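Local structure of fluvirucin B1 DH domain from module 1 (Actinomadura vulgaris, 6OBV) at residues Ala33-Pro38 and Ala86-Asp91; Ala42-Pro47 and Gly51-Gly56; Glu104-Ile109 and Gly303-Arg308; Gln116-Val121 and Arg141-His146. The protein probably catalyses the dehydration of a beta-hydroxyacyl polyketide intermediate to its unsaturated form during fluvirucin B1 biosynthesis. All blocks are in the same frame, centred on the assembly; numbering follows the deposited sequence.

Contact 1. Residues Ala33-Pro38 and Ala86-Asp91; sequences AAVDHP and AVRAGD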
loop_
_atom_site.group_PDB
_atom_site.type_symbol
_atom_site.label_atom_id
_atom_site.label_comp_id
_atom_site.label_asym_id
_atom_site.label_seq_id
_atom_site.Cartn_x
_atom_site.Cartn_y
_atom_site.Cartn_z
ATOM N N ALA A 33 3.103 -4.116 6.568
ATOM C CA ALA A 33 3.059 -4.104 8.024
ATOM C C ALA A 33 1.607 -4.034 8.477
ATOM O O ALA A 33 0.781 -3.373 7.843
ATOM C CB ALA A 33 3.853 -2.917 8.595
ATOM N N ALA A 34 1.284 -4.722 9.563
ATOM C CA ALA A 34 -0.086 -4.639 10.040
ATOM C C ALA A 34 -0.260 -3.372 10.867
ATOM O O ALA A 34 0.682 -2.894 11.505
ATOM C CB ALA A 34 -0.454 -5.876 10.855
ATOM N N VAL A 35 -1.465 -2.805 10.816
ATOM C CA VAL A 35 -1.870 -1.688 11.663
ATOM C C VAL A 35 -3.076 -2.148 12.464
ATOM O O VAL A 35 -4.068 -2.609 11.881
ATOM C CB VAL A 35 -2.227 -0.427 10.849
ATOM C CG1 VAL A 35 -2.668 0.707 11.778
ATOM C CG2 VAL A 35 -1.070 0.019 9.958
ATOM N N ASP A 36 -2.995 -2.021 13.790
ATOM C CA ASP A 36 -4.090 -2.410 14.681
ATOM C C ASP A 36 -4.954 -1.188 14.972
ATOM O O ASP A 36 -4.715 -0.432 15.912
ATOM C CB ASP A 36 -3.563 -3.031 15.968
ATOM C CG ASP A 36 -4.689 -3.485 16.892
ATOM O OD1 ASP A 36 -5.737 -3.930 16.372
ATOM O OD2 ASP A 36 -4.521 -3.420 18.133
ATOM N N HIS A 37 -5.989 -1.009 14.158
ATOM C CA HIS A 37 -6.882 0.128 14.238
ATOM C C HIS A 37 -8.193 -0.302 13.604
ATOM O O HIS A 37 -8.177 -1.124 12.685
ATOM C CB HIS A 37 -6.284 1.336 13.505
ATOM C CG HIS A 37 -7.056 2.602 13.704
ATOM N ND1 HIS A 37 -8.122 2.953 12.907
ATOM C CD2 HIS A 37 -6.921 3.596 14.612
ATOM C CE1 HIS A 37 -8.615 4.108 13.317
ATOM N NE2 HIS A 37 -7.898 4.524 14.345
ATOM N N PRO A 38 -9.345 0.198 14.081
ATOM C CA PRO A 38 -10.632 -0.266 13.517
ATOM C C PRO A 38 -10.874 0.134 12.069
ATOM O O PRO A 38 -11.675 -0.519 11.390
ATOM C CB PRO A 38 -11.676 0.372 14.450
ATOM C CG PRO A 38 -10.955 0.584 15.751
ATOM C CD PRO A 38 -9.540 0.952 15.337
ATOM N N ALA A 86 -6.020 10.760 10.227
ATOM C CA ALA A 86 -4.774 11.491 10.071
ATOM C C ALA A 86 -3.866 11.301 11.286
ATOM O O ALA A 86 -2.651 11.136 11.146
ATOM C CB ALA A 86 -5.080 12.977 9.838
ATOM N N VAL A 87 -4.433 11.313 12.492
ATOM C CA VAL A 87 -3.594 11.165 13.678
ATOM C C VAL A 87 -3.008 9.757 13.755
ATOM O O VAL A 87 -1.822 9.582 14.066
ATOM C CB VAL A 87 -4.392 11.538 14.937
ATOM C CG1 VAL A 87 -3.678 10.987 16.172
ATOM C CG2 VAL A 87 -4.522 13.062 15.031
ATOM N N ARG A 88 -3.815 8.734 13.454
ATOM C CA ARG A 88 -3.296 7.371 13.473
ATOM C C ARG A 88 -2.142 7.199 12.489
ATOM O O ARG A 88 -1.157 6.512 12.787
ATOM C CB ARG A 88 -4.413 6.377 13.167
ATOM C CG ARG A 88 -4.021 4.912 13.373
ATOM C CD ARG A 88 -3.312 4.737 14.692
ATOM N NE ARG A 88 -2.886 3.350 14.909
ATOM C CZ ARG A 88 -1.774 2.813 14.412
ATOM N NH1 ARG A 88 -0.954 3.538 13.663
ATOM N NH2 ARG A 88 -1.474 1.547 14.669
ATOM N N ALA A 89 -2.231 7.826 11.312
ATOM C CA ALA A 89 -1.110 7.745 10.380
ATOM C C ALA A 89 0.098 8.484 10.933
ATOM O O ALA A 89 1.236 8.028 10.786
ATOM C CB ALA A 89 -1.514 8.303 9.019
ATOM N N GLY A 90 -0.135 9.610 11.610
ATOM C CA GLY A 90 0.956 10.284 12.289
ATOM C C GLY A 90 1.703 9.398 13.269
ATOM O O GLY A 90 2.937 9.434 13.329
ATOM N N ASP A 91 0.972 8.616 14.081
ATOM C CA ASP A 91 1.641 7.719 15.023
ATOM C C ASP A 91 2.537 6.724 14.307
ATOM O O ASP A 91 3.576 6.319 14.838
ATOM C CB ASP A 91 0.632 6.923 15.842
ATOM C CG ASP A 91 -0.255 7.787 16.653
ATOM O OD1 ASP A 91 0.158 8.923 16.959
ATOM O OD2 ASP A 91 -1.372 7.329 16.966
#
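Val35 and His37, in the loop that follows the short strand 33-34, pack against Arg88 of helix 79-92 in a partly buried contact between loop and helix, and a single long side chain supplies the whole helical side of it. Arg88 starts with CG pointing opposite its backbone N (chi1 -171°) and then bends at chi2 (47°), a shape that carries its aliphatic part past the imidazole and its guanidinium onward to Val35. The methyl CG1 of Val35 sits over one face of the guanidinium, displaced toward its rim, and comes within 3.2 Å of Arg88 NH2. Beside it, His37 CD2 approaches Arg88 CG at 3.4 Å and Arg88 CD at 3.8 Å. The imidazole and guanidinium planes stand almost perpendicular, 86° apart; the histidine meets the methylene part of the arginine, and the two flat groups do not stack. Both ends of this pair are held from outside. His37 ND1 bonds to the backbone N of Met39 and NE2 to Glu84, which together limit rotation of the ring, while Arg88 NH1 forms a salt bridge with Glu92 one helical turn along. Pro38 CD lies 3.3 Å above the plane of the imidazole, offset toward the rim of one face. Deeper in, Ala89 of the same helix packs on Leu54, Val119 and Val121, the helix-on-sheet packing typical of the hot-dog fold of polyketide synthase dehydratases.

Contact 2. Residues Ala42-Pro47 and Gly51-Gly56; sequences AAVELP and GMVLTG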
loop_
_atom_site.group_PDB
_atom_site.type_symbol
_atom_site.label_atom_id
_atom_site.label_comp_id
_atom_site.label_asym_id
_atom_site.label_seq_id
_atom_site.Cartn_x
_atom_site.Cartn_y
_atom_site.Cartn_z
ATOM N N ALA A 42 -3.363 -1.673 7.330
ATOM C CA ALA A 42 -2.080 -1.938 6.682
ATOM C C ALA A 42 -1.264 -0.661 6.517
ATOM O O ALA A 42 -1.812 0.400 6.215
ATOM C CB ALA A 42 -2.283 -2.602 5.315
ATOM N N ALA A 43 0.053 -0.768 6.711
ATOM C CA ALA A 43 0.976 0.329 6.420
ATOM C C ALA A 43 1.931 -0.112 5.323
ATOM O O ALA A 43 2.620 -1.128 5.465
ATOM C CB ALA A 43 1.763 0.759 7.662
ATOM N N VAL A 44 1.957 0.623 4.225
ATOM C CA VAL A 44 2.865 0.324 3.130
ATOM C C VAL A 44 3.911 1.432 3.117
ATOM O O VAL A 44 3.636 2.565 2.711
ATOM C CB VAL A 44 2.137 0.206 1.786
ATOM C CG1 VAL A 44 3.134 -0.044 0.668
ATOM C CG2 VAL A 44 1.102 -0.924 1.835
ATOM N N GLU A 45 5.107 1.126 3.612
ATOM C CA GLU A 45 6.239 2.017 3.402
ATOM C C GLU A 45 6.541 2.117 1.915
ATOM O O GLU A 45 6.560 1.108 1.206
ATOM C CB GLU A 45 7.462 1.489 4.131
ATOM C CG GLU A 45 7.478 1.738 5.623
ATOM C CD GLU A 45 8.886 1.805 6.176
ATOM O OE1 GLU A 45 9.821 2.124 5.405
ATOM O OE2 GLU A 45 9.059 1.542 7.384
ATOM N N LEU A 46 6.791 3.333 1.438
ATOM C CA LEU A 46 7.116 3.548 0.031
ATOM C C LEU A 46 8.591 3.876 -0.116
ATOM O O LEU A 46 8.971 5.055 -0.163
ATOM C CB LEU A 46 6.255 4.661 -0.561
ATOM C CG LEU A 46 4.794 4.258 -0.550
ATOM C CD1 LEU A 46 3.909 5.377 -1.080
ATOM C CD2 LEU A 46 4.654 2.987 -1.369
ATOM N N PRO A 47 9.465 2.876 -0.198
ATOM C CA PRO A 47 10.868 3.159 -0.472
ATOM C C PRO A 47 11.010 3.774 -1.850
ATOM O O PRO A 47 10.160 3.598 -2.729
ATOM C CB PRO A 47 11.529 1.783 -0.408
ATOM C CG PRO A 47 10.458 0.862 -0.847
ATOM C CD PRO A 47 9.186 1.435 -0.270
ATOM N N GLY A 51 7.047 8.364 1.128
ATOM C CA GLY A 51 6.738 8.122 2.517
ATOM C C GLY A 51 5.979 6.844 2.796
ATOM O O GLY A 51 6.513 5.739 2.664
ATOM N N MET A 52 4.723 6.987 3.201
ATOM C CA MET A 52 3.927 5.864 3.663
ATOM C C MET A 52 2.497 6.057 3.207
ATOM O O MET A 52 2.025 7.190 3.069
ATOM C CB MET A 52 3.958 5.761 5.189
ATOM C CG MET A 52 3.219 4.591 5.765
ATOM S SD MET A 52 3.593 4.450 7.519
ATOM C CE MET A 52 5.358 4.112 7.447
ATOM N N VAL A 53 1.804 4.945 2.988
ATOM C CA VAL A 53 0.367 4.963 2.763
ATOM C C VAL A 53 -0.232 3.899 3.669
ATOM O O VAL A 53 0.307 2.789 3.779
ATOM C CB VAL A 53 0.004 4.745 1.280
ATOM C CG1 VAL A 53 0.339 3.314 0.823
ATOM C CG2 VAL A 53 -1.454 5.063 1.034
ATOM N N LEU A 54 -1.274 4.275 4.405
ATOM C CA LEU A 54 -2.044 3.349 5.222
ATOM C C LEU A 54 -3.392 3.153 4.560
ATOM O O LEU A 54 -3.984 4.113 4.050
ATOM C CB LEU A 54 -2.247 3.870 6.645
ATOM C CG LEU A 54 -1.001 3.926 7.526
ATOM C CD1 LEU A 54 -0.131 5.148 7.162
ATOM C CD2 LEU A 54 -1.420 3.957 8.992
ATOM N N THR A 55 -3.871 1.913 4.568
ATOM C CA THR A 55 -5.064 1.543 3.831
ATOM C C THR A 55 -6.061 0.889 4.772
ATOM O O THR A 55 -5.676 0.242 5.748
ATOM C CB THR A 55 -4.745 0.567 2.708
ATOM O OG1 THR A 55 -4.343 -0.687 3.300
ATOM C CG2 THR A 55 -3.634 1.125 1.833
ATOM N N GLY A 56 -7.341 1.045 4.456
ATOM C CA GLY A 56 -8.365 0.390 5.233
ATOM C C GLY A 56 -9.671 0.375 4.482
ATOM O O GLY A 56 -9.736 0.715 3.298
#
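The two strands of this beta hairpin, 40-45 and 52-58, have two faces: Ala43, Glu45, Met52 and Leu54 lie on one, Ala42, Val44, Val53 and Thr55 on the other. Their segments 42-45 and 52-56 run antiparallel at 157°. Along its two outer edges the backbone continues the sheet, Ala43 bonding to Ala33 on one side and Met52 and Leu54 to Val121 and Val119 on the other. Between the strands, Val44 and Val53 form a hydrogen-bonded pair with two good bonds, the straighter being Val44 N to Val53 O at 2.8 Å (172° at the hydrogen). Thr55 N gives a further bond to Ala42 O at 3.0 Å, whereas the return bond from Ala42 N to Thr55 O is weak at 3.4 Å. Where the strands end, Leu46 N still reaches Gly51 O, at 2.7 Å, and so helps to close the turn.

On the first face Met52 runs out with CG opposite its backbone N and then bends at chi3 (-64°), bringing CE to 3.7 Å from Glu45 CG and SD to 4.1 Å from Ala43 CB. Helix 79-92 packs on this face through Ala89 and Glu92. The other face meets the second subunit, where Gln118 of that chain lies on Val44. There Thr55 OG1, 3.5 Å from Ala42 CB within the hairpin, is hydrogen-bonded to Leu30 O and Gln32 NE2 of the second subunit.

Contact 3. Residues Glu104-Ile109 and Gly303-Arg308; sequences EAPLVI and GGLSSR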
loop_
_atom_site.group_PDB
_atom_site.type_symbol
_atom_site.label_atom_id
_atom_site.label_comp_id
_atom_site.label_asym_id
_atom_site.label_seq_id
_atom_site.Cartn_x
_atom_site.Cartn_y
_atom_site.Cartn_z
ATOM N N GLU A 104 -11.854 18.920 2.612
ATOM C CA GLU A 104 -12.003 19.446 1.260
ATOM C C GLU A 104 -13.318 19.039 0.614
ATOM O O GLU A 104 -14.043 19.889 0.088
ATOM C CB GLU A 104 -10.833 18.978 0.392
ATOM C CG GLU A 104 -9.502 19.122 1.086
ATOM C CD GLU A 104 -8.356 19.057 0.119
ATOM O OE1 GLU A 104 -8.524 18.414 -0.933
ATOM O OE2 GLU A 104 -7.298 19.658 0.399
ATOM N N ALA A 105 -13.636 17.747 0.636
ATOM C CA ALA A 105 -14.830 17.228 -0.004
ATOM C C ALA A 105 -15.532 16.309 0.985
ATOM O O ALA A 105 -14.896 15.409 1.564
ATOM C CB ALA A 105 -14.511 16.468 -1.316
ATOM N N PRO A 106 -16.821 16.506 1.222
ATOM C CA PRO A 106 -17.556 15.566 2.064
ATOM C C PRO A 106 -17.473 14.162 1.482
ATOM O O PRO A 106 -17.325 13.975 0.269
ATOM C CB PRO A 106 -18.987 16.113 2.046
ATOM C CG PRO A 106 -19.002 17.151 0.958
ATOM C CD PRO A 106 -17.632 17.662 0.820
ATOM N N LEU A 107 -17.512 13.177 2.380
ATOM C CA LEU A 107 -17.534 11.756 2.037
ATOM C C LEU A 107 -18.923 11.240 2.375
ATOM O O LEU A 107 -19.268 11.106 3.557
ATOM C CB LEU A 107 -16.460 10.982 2.804
ATOM C CG LEU A 107 -16.580 9.453 2.800
ATOM C CD1 LEU A 107 -16.661 8.869 1.365
ATOM C CD2 LEU A 107 -15.436 8.834 3.580
ATOM N N VAL A 108 -19.732 11.006 1.341
ATOM C CA VAL A 108 -21.058 10.421 1.495
ATOM C C VAL A 108 -20.911 8.907 1.582
ATOM O O VAL A 108 -20.203 8.294 0.770
ATOM C CB VAL A 108 -21.967 10.815 0.316
ATOM C CG1 VAL A 108 -23.188 9.933 0.261
ATOM C CG2 VAL A 108 -22.383 12.272 0.398
ATOM N N ILE A 109 -21.586 8.298 2.555
ATOM C CA ILE A 109 -21.664 6.844 2.661
ATOM C C ILE A 109 -22.985 6.401 2.066
ATOM O O ILE A 109 -24.047 6.701 2.621
ATOM C CB ILE A 109 -21.569 6.360 4.117
ATOM C CG1 ILE A 109 -20.410 7.021 4.869
ATOM C CG2 ILE A 109 -21.487 4.835 4.116
ATOM C CD1 ILE A 109 -19.038 6.538 4.467
ATOM N N GLY A 303 -29.375 22.601 0.043
ATOM C CA GLY A 303 -29.401 21.937 -1.240
ATOM C C GLY A 303 -28.066 21.416 -1.720
ATOM O O GLY A 303 -27.997 20.862 -2.826
ATOM N N GLY A 304 -27.007 21.588 -0.937
ATOM C CA GLY A 304 -25.702 21.084 -1.300
ATOM C C GLY A 304 -25.615 19.578 -1.207
ATOM O O GLY A 304 -25.502 18.890 -2.226
ATOM N N LEU A 305 -25.674 19.042 0.008
ATOM C CA LEU A 305 -25.453 17.615 0.183
ATOM C C LEU A 305 -26.729 16.820 0.391
ATOM O O LEU A 305 -26.741 15.615 0.125
ATOM C CB LEU A 305 -24.508 17.379 1.352
ATOM C CG LEU A 305 -23.112 17.697 0.835
ATOM C CD1 LEU A 305 -22.222 18.052 1.996
ATOM C CD2 LEU A 305 -22.569 16.528 -0.002
ATOM N N SER A 306 -27.800 17.456 0.852
ATOM C CA SER A 306 -29.133 16.869 0.814
ATOM C C SER A 306 -30.082 17.840 0.119
ATOM O O SER A 306 -29.723 18.972 -0.206
ATOM C CB SER A 306 -29.623 16.527 2.224
ATOM O OG SER A 306 -29.320 17.573 3.128
ATOM N N SER A 307 -31.307 17.392 -0.126
ATOM C CA SER A 307 -32.266 18.285 -0.757
ATOM C C SER A 307 -32.645 19.419 0.194
ATOM O O SER A 307 -32.522 19.318 1.423
ATOM C CB SER A 307 -33.512 17.519 -1.171
ATOM O OG SER A 307 -33.131 16.233 -1.605
ATOM N N ARG A 308 -33.066 20.533 -0.394
ATOM C CA ARG A 308 -33.653 21.593 0.400
ATOM C C ARG A 308 -34.987 21.123 0.978
ATOM O O ARG A 308 -35.689 20.314 0.364
ATOM C CB ARG A 308 -33.884 22.846 -0.447
ATOM C CG ARG A 308 -32.642 23.594 -0.838
ATOM C CD ARG A 308 -33.011 24.734 -1.761
ATOM N NE ARG A 308 -31.854 25.294 -2.451
ATOM C CZ ARG A 308 -31.324 24.786 -3.559
ATOM N NH1 ARG A 308 -31.842 23.693 -4.108
ATOM N NH2 ARG A 308 -30.273 25.362 -4.111
#
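Gly303 and Gly304 lead the chain round to Leu305, the residue that meets Pro106 and Val108 of the other segment. With positive phi, Gly303 takes a turn that a side chain would obstruct, and the strand-free tail curls back on itself. Leu305 then extends CG beside its own backbone N and opposite the carbonyl carbon (chi1 -77°), presenting both methyls to the proline ring. CD1 comes to 3.5 Å from Pro106 CG and CD2 to 3.7 Å from the same atom, so the ring carbon is met by both branches of the leucine. A looser touch follows, Leu305 CD2 lying 4.3 Å from Val108 CG2. The contact is therefore wholly apolar and small, lying at the protein surface. The backbone of Leu305 is tied down separately, its O accepting a bond from Thr74 OG1, and Ser306 packs on the same threonine. Farther on, Arg308 folds back so that Gly303 CA lies 4.1 Å above the centre of one guanidinium face, closing the curl. In this way the tail after strand 288-299, the last strand of the chain, rests on the loop after strand 97-103, joining the two halves of a chain consistent with the double hot-dog fold of polyketide synthase dehydratases.

Contact 4. Residues Gln116-Val121 and Arg141-His146; sequences QLQVAV and RPWTRH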
loop_
_atom_site.group_PDB
_atom_site.type_symbol
_atom_site.label_atom_id
_atom_site.label_comp_id
_atom_site.label_asym_id
_atom_site.label_seq_id
_atom_site.Cartn_x
_atom_site.Cartn_y
_atom_site.Cartn_z
ATOM N N GLN A 116 -13.281 2.202 0.489
ATOM C CA GLN A 116 -11.836 2.046 0.601
ATOM C C GLN A 116 -11.211 3.347 1.091
ATOM O O GLN A 116 -11.534 4.422 0.583
ATOM C CB GLN A 116 -11.236 1.665 -0.752
ATOM C CG GLN A 116 -11.574 0.271 -1.206
ATOM C CD GLN A 116 -10.820 -0.099 -2.466
ATOM O OE1 GLN A 116 -10.498 0.770 -3.302
ATOM N NE2 GLN A 116 -10.510 -1.390 -2.607
ATOM N N LEU A 117 -10.322 3.255 2.082
ATOM C CA LEU A 117 -9.661 4.426 2.658
ATOM C C LEU A 117 -8.173 4.370 2.358
ATOM O O LEU A 117 -7.579 3.293 2.394
ATOM C CB LEU A 117 -9.848 4.484 4.176
ATOM C CG LEU A 117 -11.248 4.621 4.761
ATOM C CD1 LEU A 117 -11.142 4.739 6.305
ATOM C CD2 LEU A 117 -11.938 5.835 4.169
ATOM N N GLN A 118 -7.565 5.525 2.079
ATOM C CA GLN A 118 -6.109 5.601 1.971
ATOM C C GLN A 118 -5.621 6.887 2.612
ATOM O O GLN A 118 -6.099 7.971 2.270
ATOM C CB GLN A 118 -5.621 5.553 0.519
ATOM C CG GLN A 118 -5.162 4.201 0.055
ATOM C CD GLN A 118 -4.342 4.270 -1.221
ATOM O OE1 GLN A 118 -3.505 5.154 -1.390
ATOM N NE2 GLN A 118 -4.589 3.340 -2.129
ATOM N N VAL A 119 -4.655 6.757 3.517
ATOM C CA VAL A 119 -4.048 7.879 4.215
ATOM C C VAL A 119 -2.594 7.945 3.769
ATOM O O VAL A 119 -1.803 7.045 4.071
ATOM C CB VAL A 119 -4.150 7.737 5.743
ATOM C CG1 VAL A 119 -3.612 8.989 6.406
ATOM C CG2 VAL A 119 -5.601 7.467 6.190
ATOM N N ALA A 120 -2.238 8.990 3.033
ATOM C CA ALA A 120 -0.892 9.130 2.504
ATOM C C ALA A 120 -0.114 10.139 3.342
ATOM O O ALA A 120 -0.636 11.205 3.681
ATOM C CB ALA A 120 -0.934 9.565 1.041
ATOM N N VAL A 121 1.126 9.785 3.687
ATOM C CA VAL A 121 2.002 10.610 4.516
ATOM C C VAL A 121 3.335 10.763 3.790
ATOM O O VAL A 121 3.932 9.768 3.370
ATOM C CB VAL A 121 2.212 9.983 5.909
ATOM C CG1 VAL A 121 3.180 10.804 6.723
ATOM C CG2 VAL A 121 0.879 9.847 6.642
ATOM N N ARG A 141 -15.179 3.646 -8.505
ATOM C CA ARG A 141 -15.149 5.080 -8.720
ATOM C C ARG A 141 -13.724 5.604 -8.530
ATOM O O ARG A 141 -12.889 4.941 -7.909
ATOM C CB ARG A 141 -16.119 5.767 -7.759
ATOM C CG ARG A 141 -17.332 6.417 -8.428
ATOM C CD ARG A 141 -18.557 5.524 -8.370
ATOM N NE ARG A 141 -19.001 5.272 -6.999
ATOM C CZ ARG A 141 -19.928 5.987 -6.361
ATOM N NH1 ARG A 141 -20.518 7.012 -6.967
ATOM N NH2 ARG A 141 -20.266 5.676 -5.114
ATOM N N PRO A 142 -13.407 6.774 -9.083
ATOM C CA PRO A 142 -12.096 7.377 -8.809
ATOM C C PRO A 142 -11.967 7.818 -7.361
ATOM O O PRO A 142 -12.942 8.204 -6.711
ATOM C CB PRO A 142 -12.054 8.584 -9.754
ATOM C CG PRO A 142 -13.494 8.912 -9.989
ATOM C CD PRO A 142 -14.173 7.570 -10.060
ATOM N N TRP A 143 -10.740 7.735 -6.857
ATOM C CA TRP A 143 -10.419 8.289 -5.552
ATOM C C TRP A 143 -10.763 9.771 -5.491
ATOM O O TRP A 143 -10.565 10.523 -6.455
ATOM C CB TRP A 143 -8.935 8.109 -5.241
ATOM C CG TRP A 143 -8.466 6.696 -5.098
ATOM C CD1 TRP A 143 -7.882 5.933 -6.057
ATOM C CD2 TRP A 143 -8.523 5.884 -3.917
ATOM N NE1 TRP A 143 -7.573 4.697 -5.552
ATOM C CE2 TRP A 143 -7.951 4.644 -4.237
ATOM C CE3 TRP A 143 -9.000 6.090 -2.626
ATOM C CZ2 TRP A 143 -7.856 3.607 -3.316
ATOM C CZ3 TRP A 143 -8.892 5.063 -1.698
ATOM C CH2 TRP A 143 -8.326 3.834 -2.053
ATOM N N THR A 144 -11.277 10.185 -4.340
ATOM C CA THR A 144 -11.542 11.583 -4.029
ATOM C C THR A 144 -10.734 11.938 -2.796
ATOM O O THR A 144 -10.735 11.184 -1.816
ATOM C CB THR A 144 -13.030 11.820 -3.773
ATOM O OG1 THR A 144 -13.761 11.471 -4.948
ATOM C CG2 THR A 144 -13.317 13.294 -3.407
ATOM N N ARG A 145 -10.037 13.070 -2.848
ATOM C CA ARG A 145 -9.355 13.579 -1.673
ATOM C C ARG A 145 -10.344 14.308 -0.766
ATOM O O ARG A 145 -11.047 15.216 -1.204
ATOM C CB ARG A 145 -8.208 14.509 -2.074
ATOM C CG ARG A 145 -7.177 14.654 -0.957
ATOM C CD ARG A 145 -5.995 15.495 -1.362
ATOM N NE ARG A 145 -6.368 16.865 -1.680
ATOM C CZ ARG A 145 -5.488 17.836 -1.901
ATOM N NH1 ARG A 145 -4.184 17.584 -1.834
ATOM N NH2 ARG A 145 -5.909 19.058 -2.186
ATOM N N HIS A 146 -10.407 13.893 0.498
ATOM C CA HIS A 146 -11.364 14.459 1.441
ATOM C C HIS A 146 -10.728 15.351 2.491
ATOM O O HIS A 146 -11.439 16.128 3.133
ATOM C CB HIS A 146 -12.141 13.329 2.142
ATOM C CG HIS A 146 -13.035 12.555 1.214
ATOM N ND1 HIS A 146 -14.202 13.077 0.707
ATOM C CD2 HIS A 146 -12.918 11.312 0.684
ATOM C CE1 HIS A 146 -14.773 12.188 -0.086
ATOM N NE2 HIS A 146 -14.009 11.108 -0.117
#
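A chi1 of -65° sets Trp143 CG beside its backbone N, and a chi2 near perpendicular turns the indole so that its six-membered ring reaches Gln116 and Gln118. Gln118 answers with an unusual chi1, lying off the staggered positions, and runs extended across the indole at about a right angle. Its NE2 comes to 3.5 Å from Trp143 CZ2, and its CG to 3.8 Å from Trp143 CH2; the amide and ring planes are inclined by 57°. Gln116, two residues earlier on the same side of the strand, meets the same ring, CB lying 3.9 Å from Trp143 CH2, and its amide plane is only 16° from that of the indole. Its backbone takes part as well, with Gln116 O 3.5 Å from Trp143 CZ3. The polar ends of both glutamines are engaged beyond the indole: Gln116 OE1 by Arg137 NE, and Gln118 NE2 by Glu45 O of the second subunit, whose Pro47 packs on both Gln118 and Trp143. The indole thus belongs partly to the dimer interface. Strand 130-137 runs between strands 115-121 and 144-152, and the tryptophan, just before the latter, spans it by way of Arg137, while Leu117 and Val119 turn to Leu85 of helix 79-92.

Overall arrangement
Contacts 1, 2 and 4 form one cluster, with centres 10 to 15 Å apart, around helix 79-92 and the strands that pack on it. Contact 2 is nested in the chain loop closed by contact 1, and its strand 52-58 pairs with strand 115-121 of contact 4. Contact 3, after contacts 1 and 2 in sequence, closes a long loop that contains contact 4; its centre lies 27 to 29 Å from the centres of the first two but it touches contact 4, where Glu104 and Arg145 form a salt bridge. Contacts 2 and 4 both touch the second subunit, so one sheet region serves the subunit core and the dimer interface, while contact 3 joins distant parts of the chain.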